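Local coordinates for protein neurotoxin (Clostridium botulinum, PDB 1ZB7) that acts as a zinc endopeptidase, the light chain of a botulinum neurotoxin, that cleaves synaptobrevins (VAMPs) inside the host cell after translocation to its cytosol, at residues F8-M22 with Y34-E48. Sequence-based numbering, arbitrary orientation.
Sequences FNYNDPINNDDIIMM and YKAFRIIDRIWIVPE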
loop_
_atom_site.group_PDB
_atom_site.type_symbol
_atom_site.label_atom_id
_atom_site.label_comp_id
_atom_site.label_asym_id
_atom_site.label_seq_id
_atom_site.Cartn_x
_atom_site.Cartn_y
_atom_site.Cartn_z
ATOM N N PHE A 8 -0.170 40.791 7.425
ATOM C CA PHE A 8 -0.910 41.549 6.420
ATOM C C PHE A 8 -2.370 41.444 6.730
ATOM O O PHE A 8 -2.814 40.453 7.354
ATOM C CB PHE A 8 -0.781 40.922 5.038
ATOM C CG PHE A 8 0.614 41.062 4.417
ATOM C CD1 PHE A 8 1.048 42.277 3.908
ATOM C CD2 PHE A 8 1.427 39.978 4.291
ATOM C CE1 PHE A 8 2.298 42.392 3.314
ATOM C CE2 PHE A 8 2.673 40.119 3.704
ATOM C CZ PHE A 8 3.072 41.266 3.202
ATOM N N ASN A 9 -3.113 42.455 6.283
ATOM C CA ASN A 9 -4.569 42.400 6.172
ATOM C C ASN A 9 -4.871 42.318 4.717
ATOM O O ASN A 9 -4.172 42.920 3.982
ATOM C CB ASN A 9 -5.218 43.670 6.776
ATOM C CG ASN A 9 -4.759 43.929 8.219
ATOM O OD1 ASN A 9 -5.213 43.195 9.133
ATOM N ND2 ASN A 9 -3.829 44.940 8.441
ATOM N N TYR A 10 -5.895 41.570 4.308
ATOM C CA TYR A 10 -6.324 41.522 2.944
ATOM C C TYR A 10 -6.511 42.864 2.285
ATOM O O TYR A 10 -6.159 43.029 1.129
ATOM C CB TYR A 10 -7.586 40.715 2.728
ATOM C CG TYR A 10 -7.802 40.488 1.238
ATOM C CD1 TYR A 10 -7.026 39.564 0.552
ATOM C CD2 TYR A 10 -8.711 41.224 0.507
ATOM C CE1 TYR A 10 -7.185 39.362 -0.769
ATOM C CE2 TYR A 10 -8.874 40.996 -0.857
ATOM C CZ TYR A 10 -8.109 40.058 -1.475
ATOM O OH TYR A 10 -8.236 39.764 -2.817
ATOM N N ASN A 11 -7.017 43.827 3.033
ATOM C CA ASN A 11 -7.308 45.163 2.492
ATOM C C ASN A 11 -6.194 46.165 2.519
ATOM O O ASN A 11 -6.351 47.273 2.019
ATOM C CB ASN A 11 -8.590 45.731 3.141
ATOM C CG ASN A 11 -8.398 46.150 4.636
ATOM O OD1 ASN A 11 -7.307 46.018 5.257
ATOM N ND2 ASN A 11 -9.485 46.627 5.214
ATOM N N ASP A 12 -5.039 45.759 3.038
ATOM C CA ASP A 12 -3.843 46.565 2.986
ATOM C C ASP A 12 -3.636 46.896 1.487
ATOM O O ASP A 12 -3.748 45.984 0.645
ATOM C CB ASP A 12 -2.626 45.771 3.463
ATOM C CG ASP A 12 -2.505 45.605 5.025
ATOM O OD1 ASP A 12 -3.267 46.206 5.852
ATOM O OD2 ASP A 12 -1.615 44.788 5.396
ATOM N N PRO A 13 -3.360 48.181 1.135
ATOM C CA PRO A 13 -3.212 48.525 -0.299
ATOM C C PRO A 13 -1.993 47.940 -1.059
ATOM O O PRO A 13 -0.897 47.664 -0.511
ATOM C CB PRO A 13 -3.197 50.051 -0.322
ATOM C CG PRO A 13 -2.995 50.504 1.068
ATOM C CD PRO A 13 -3.257 49.374 2.009
ATOM N N ILE A 14 -2.257 47.737 -2.343
ATOM C CA ILE A 14 -1.251 47.374 -3.313
ATOM C C ILE A 14 -0.077 48.330 -3.114
ATOM O O ILE A 14 -0.275 49.535 -3.113
ATOM C CB ILE A 14 -1.850 47.525 -4.747
ATOM C CG1 ILE A 14 -3.005 46.541 -5.022
ATOM C CG2 ILE A 14 -0.839 47.348 -5.763
ATOM C CD1 ILE A 14 -2.497 45.070 -5.177
ATOM N N ASN A 15 1.148 47.815 -2.970
ATOM C CA ASN A 15 2.277 48.720 -2.924
ATOM C C ASN A 15 3.375 48.406 -3.982
ATOM O O ASN A 15 4.347 49.113 -4.021
ATOM C CB ASN A 15 2.891 48.763 -1.488
ATOM C CG ASN A 15 3.195 47.374 -0.949
ATOM O OD1 ASN A 15 3.801 46.535 -1.636
ATOM N ND2 ASN A 15 2.832 47.136 0.268
ATOM N N ASN A 16 3.169 47.331 -4.786
ATOM C CA ASN A 16 4.016 46.909 -5.899
ATOM C C ASN A 16 5.268 46.253 -5.455
ATOM O O ASN A 16 6.109 45.998 -6.254
ATOM C CB ASN A 16 4.350 48.077 -6.817
ATOM C CG ASN A 16 3.135 48.676 -7.461
ATOM O OD1 ASN A 16 2.268 47.964 -7.942
ATOM N ND2 ASN A 16 3.034 49.956 -7.421
ATOM N N ASP A 17 5.411 46.015 -4.158
ATOM C CA ASP A 17 6.573 45.403 -3.570
ATOM C C ASP A 17 6.130 44.051 -2.976
ATOM O O ASP A 17 6.353 42.968 -3.574
ATOM C CB ASP A 17 7.156 46.326 -2.486
ATOM C CG ASP A 17 8.346 45.664 -1.707
ATOM O OD1 ASP A 17 8.826 44.556 -2.029
ATOM O OD2 ASP A 17 8.756 46.220 -0.704
ATOM N N ASP A 18 5.490 44.087 -1.800
ATOM C CA ASP A 18 5.109 42.836 -1.157
ATOM C C ASP A 18 3.591 42.628 -1.180
ATOM O O ASP A 18 3.101 41.592 -0.791
ATOM C CB ASP A 18 5.740 42.720 0.237
ATOM C CG ASP A 18 5.306 43.848 1.175
ATOM O OD1 ASP A 18 4.480 44.737 0.827
ATOM O OD2 ASP A 18 5.751 43.822 2.314
ATOM N N ILE A 19 2.881 43.603 -1.718
ATOM C CA ILE A 19 1.458 43.463 -2.020
ATOM C C ILE A 19 1.275 43.893 -3.471
ATOM O O ILE A 19 1.506 45.064 -3.814
ATOM C CB ILE A 19 0.532 44.262 -1.057
ATOM C CG1 ILE A 19 0.800 43.840 0.381
ATOM C CG2 ILE A 19 -0.910 43.979 -1.418
ATOM C CD1 ILE A 19 0.109 44.630 1.480
ATOM N N ILE A 20 0.961 42.924 -4.319
ATOM C CA ILE A 20 0.966 43.115 -5.746
ATOM C C ILE A 20 -0.212 42.416 -6.431
ATOM O O ILE A 20 -0.945 41.571 -5.815
ATOM C CB ILE A 20 2.356 42.554 -6.408
ATOM C CG1 ILE A 20 2.403 41.014 -6.306
ATOM C CG2 ILE A 20 3.609 43.119 -5.775
ATOM C CD1 ILE A 20 3.560 40.338 -7.229
ATOM N N MET A 21 -0.382 42.782 -7.708
ATOM C CA MET A 21 -1.178 42.092 -8.714
ATOM C C MET A 21 -0.281 41.208 -9.542
ATOM O O MET A 21 0.735 41.636 -10.047
ATOM C CB MET A 21 -1.925 43.085 -9.596
ATOM C CG MET A 21 -2.955 43.959 -8.829
ATOM S SD MET A 21 -4.145 43.052 -7.780
ATOM C CE MET A 21 -5.312 42.421 -8.985
ATOM N N MET A 22 -0.638 39.945 -9.644
ATOM C CA MET A 22 0.189 38.989 -10.303
ATOM C C MET A 22 -0.619 38.015 -11.147
ATOM O O MET A 22 -1.740 37.714 -10.857
ATOM C CB MET A 22 1.093 38.206 -9.302
ATOM C CG MET A 22 0.357 37.328 -8.360
ATOM S SD MET A 22 1.143 35.817 -7.868
ATOM C CE MET A 22 2.545 36.419 -6.870
ATOM N N TYR A 34 -4.308 38.681 -9.891
ATOM C CA TYR A 34 -4.743 38.471 -8.535
ATOM C C TYR A 34 -3.891 39.214 -7.532
ATOM O O TYR A 34 -2.688 39.387 -7.735
ATOM C CB TYR A 34 -4.609 36.978 -8.177
ATOM C CG TYR A 34 -5.290 36.019 -9.112
ATOM C CD1 TYR A 34 -6.680 35.819 -9.056
ATOM C CD2 TYR A 34 -4.556 35.278 -10.022
ATOM C CE1 TYR A 34 -7.289 34.952 -9.903
ATOM C CE2 TYR A 34 -5.162 34.395 -10.882
ATOM C CZ TYR A 34 -6.526 34.231 -10.814
ATOM O OH TYR A 34 -7.118 33.316 -11.666
ATOM N N LYS A 35 -4.490 39.534 -6.396
ATOM C CA LYS A 35 -3.854 40.277 -5.311
ATOM C C LYS A 35 -3.075 39.271 -4.483
ATOM O O LYS A 35 -3.604 38.275 -4.096
ATOM C CB LYS A 35 -4.863 41.117 -4.532
ATOM C CG LYS A 35 -4.259 41.837 -3.323
ATOM C CD LYS A 35 -5.175 42.879 -2.706
ATOM C CE LYS A 35 -4.446 43.740 -1.749
ATOM N NZ LYS A 35 -5.284 44.707 -1.088
ATOM N N ALA A 36 -1.750 39.468 -4.366
ATOM C CA ALA A 36 -0.849 38.537 -3.687
ATOM C C ALA A 36 0.032 39.223 -2.617
ATOM O O ALA A 36 0.250 40.402 -2.669
ATOM C CB ALA A 36 0.033 37.681 -4.799
ATOM N N PHE A 37 0.429 38.453 -1.612
ATOM C CA PHE A 37 1.078 38.938 -0.356
ATOM C C PHE A 37 2.368 38.125 -0.124
ATOM O O PHE A 37 2.361 36.875 -0.067
ATOM C CB PHE A 37 0.176 38.818 0.847
ATOM C CG PHE A 37 -1.145 39.472 0.673
ATOM C CD1 PHE A 37 -1.394 40.737 1.219
ATOM C CD2 PHE A 37 -2.110 38.887 -0.103
ATOM C CE1 PHE A 37 -2.604 41.380 1.046
ATOM C CE2 PHE A 37 -3.364 39.520 -0.295
ATOM C CZ PHE A 37 -3.587 40.795 0.301
ATOM N N ARG A 38 3.475 38.848 -0.058
ATOM C CA ARG A 38 4.741 38.219 0.165
ATOM C C ARG A 38 5.001 38.210 1.655
ATOM O O ARG A 38 5.503 39.208 2.249
ATOM C CB ARG A 38 5.876 38.900 -0.601
ATOM C CG ARG A 38 7.195 38.066 -0.679
ATOM C CD ARG A 38 8.442 38.756 -1.307
ATOM N NE ARG A 38 8.886 39.869 -0.483
ATOM C CZ ARG A 38 8.930 41.158 -0.849
ATOM N NH1 ARG A 38 8.568 41.533 -2.061
ATOM N NH2 ARG A 38 9.296 42.102 0.030
ATOM N N ILE A 39 4.709 37.064 2.226
ATOM C CA ILE A 39 4.888 36.863 3.640
ATOM C C ILE A 39 6.322 36.507 4.115
ATOM O O ILE A 39 6.714 36.755 5.276
ATOM C CB ILE A 39 3.875 35.781 4.136
ATOM C CG1 ILE A 39 4.085 34.459 3.358
ATOM C CG2 ILE A 39 2.483 36.293 3.985
ATOM C CD1 ILE A 39 3.788 33.286 4.201
ATOM N N ILE A 40 7.071 35.900 3.202
ATOM C CA ILE A 40 8.448 35.471 3.381
ATOM C C ILE A 40 9.061 35.764 2.044
ATOM O O ILE A 40 8.379 35.723 1.033
ATOM C CB ILE A 40 8.573 33.921 3.705
ATOM C CG1 ILE A 40 7.955 33.580 5.054
ATOM C CG2 ILE A 40 10.092 33.487 3.816
ATOM C CD1 ILE A 40 7.427 32.075 5.285
ATOM N N ASP A 41 10.349 36.127 2.012
ATOM C CA ASP A 41 11.047 36.164 0.711
ATOM C C ASP A 41 10.805 34.930 -0.213
ATOM O O ASP A 41 10.933 33.784 0.198
ATOM C CB ASP A 41 12.519 36.439 0.900
ATOM C CG ASP A 41 12.738 37.903 1.459
ATOM O OD1 ASP A 41 12.582 38.976 0.678
ATOM O OD2 ASP A 41 12.971 37.926 2.697
ATOM N N ARG A 42 10.406 35.250 -1.429
ATOM C CA ARG A 42 10.157 34.321 -2.477
ATOM C C ARG A 42 8.890 33.433 -2.321
ATOM O O ARG A 42 8.639 32.626 -3.157
ATOM C CB ARG A 42 11.448 33.523 -2.721
ATOM C CG ARG A 42 12.519 34.534 -3.232
ATOM C CD ARG A 42 13.508 33.879 -4.054
ATOM N NE ARG A 42 13.830 34.646 -5.260
ATOM C CZ ARG A 42 13.660 34.263 -6.548
ATOM N NH1 ARG A 42 13.065 33.085 -7.010
ATOM N NH2 ARG A 42 14.118 35.126 -7.424
ATOM N N ILE A 43 8.102 33.711 -1.290
ATOM C CA ILE A 43 6.883 32.953 -0.928
ATOM C C ILE A 43 5.650 33.893 -0.804
ATOM O O ILE A 43 5.601 34.792 0.056
ATOM C CB ILE A 43 7.094 32.193 0.404
ATOM C CG1 ILE A 43 8.354 31.327 0.353
ATOM C CG2 ILE A 43 5.877 31.397 0.713
ATOM C CD1 ILE A 43 8.587 30.480 1.658
ATOM N N TRP A 44 4.682 33.647 -1.660
ATOM C CA TRP A 44 3.537 34.471 -1.863
ATOM C C TRP A 44 2.257 33.685 -1.479
ATOM O O TRP A 44 2.156 32.504 -1.767
ATOM C CB TRP A 44 3.451 34.881 -3.340
ATOM C CG TRP A 44 4.582 35.785 -3.716
ATOM C CD1 TRP A 44 5.928 35.412 -4.117
ATOM C CD2 TRP A 44 4.564 37.202 -3.773
ATOM N NE1 TRP A 44 6.613 36.498 -4.396
ATOM C CE2 TRP A 44 5.855 37.614 -4.215
ATOM C CE3 TRP A 44 3.594 38.162 -3.513
ATOM C CZ2 TRP A 44 6.207 38.945 -4.356
ATOM C CZ3 TRP A 44 3.942 39.499 -3.609
ATOM C CH2 TRP A 44 5.229 39.888 -4.060
ATOM N N ILE A 45 1.333 34.365 -0.783
ATOM C CA ILE A 45 -0.046 33.909 -0.580
ATOM C C ILE A 45 -1.013 34.671 -1.513
ATOM O O ILE A 45 -1.054 35.854 -1.561
ATOM C CB ILE A 45 -0.510 34.094 0.847
ATOM C CG1 ILE A 45 0.515 33.570 1.846
ATOM C CG2 ILE A 45 -1.869 33.454 1.058
ATOM C CD1 ILE A 45 0.934 32.127 1.656
ATOM N N VAL A 46 -1.777 33.914 -2.240
ATOM C CA VAL A 46 -2.834 34.375 -3.106
ATOM C C VAL A 46 -4.161 33.789 -2.564
ATOM O O VAL A 46 -4.478 32.634 -2.804
ATOM C CB VAL A 46 -2.640 33.988 -4.562
ATOM C CG1 VAL A 46 -3.657 34.668 -5.439
ATOM C CG2 VAL A 46 -1.236 34.390 -5.073
ATOM N N PRO A 47 -4.881 34.562 -1.787
ATOM C CA PRO A 47 -6.142 34.077 -1.145
ATOM C C PRO A 47 -7.332 34.056 -2.087
ATOM O O PRO A 47 -8.245 34.801 -1.924
ATOM C CB PRO A 47 -6.356 35.056 0.024
ATOM C CG PRO A 47 -5.266 35.939 0.014
ATOM C CD PRO A 47 -4.588 35.913 -1.323
ATOM N N GLU A 48 -7.257 33.198 -3.088
ATOM C CA GLU A 48 -8.259 33.104 -4.061
ATOM C C GLU A 48 -8.358 31.625 -4.380
ATOM O O GLU A 48 -7.425 30.870 -4.218
ATOM C CB GLU A 48 -7.866 33.755 -5.397
ATOM C CG GLU A 48 -7.387 35.172 -5.390
ATOM C CD GLU A 48 -8.505 36.167 -5.601
ATOM O OE1 GLU A 48 -9.474 35.751 -6.279
ATOM O OE2 GLU A 48 -8.344 37.362 -5.146
HETATM O O HOH W 1 -6.378 37.782 -3.729
#
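R38 and D17 form a salt bridge in which NH1 and NH2 both grip the single oxygen OD1. R38 NH1 is 3.0 Å from D17 OD1. OD1 lies in the guanidinium plane, but the carboxylate is turned 41° away from it. D18 CB lies over the rim of one face of that group. K35 reaches across with its chain fully extended, CG anti to the backbone N (chi1 176°). K35 NZ donates to two backbone carbonyls of the loop before the strand, D12 O at 2.6 Å and Y10 O at 2.9 Å. A water joins Y10 OH, K35 O and E48 OE2; E48 also pairs with K85 of helix 82-99.

Strands 19-22 and 34-38 run antiparallel. I20 and A36 exchange two backbone hydrogen bonds, M22 and Y34 two more, and R38 N adds one to D18 O.

On the I19 and F37 face, the F37 ring turns its edge to the face of F8, with planes at 61°. Y10 CD1 meets F37 CZ at 3.7 Å, completing an aromatic cluster. On the I20 and M22 face, W44 receives M22 CE over its five-membered ring and I20 CD1 over its six-membered ring, 4.0 Å from the centroid. M22 CE also rests on A36 CB at 3.5 Å.

The two strands form an antiparallel beta hairpin inside the large mixed sheet of the clostridial neurotoxin zinc protease fold, with the preceding loop folded over one face.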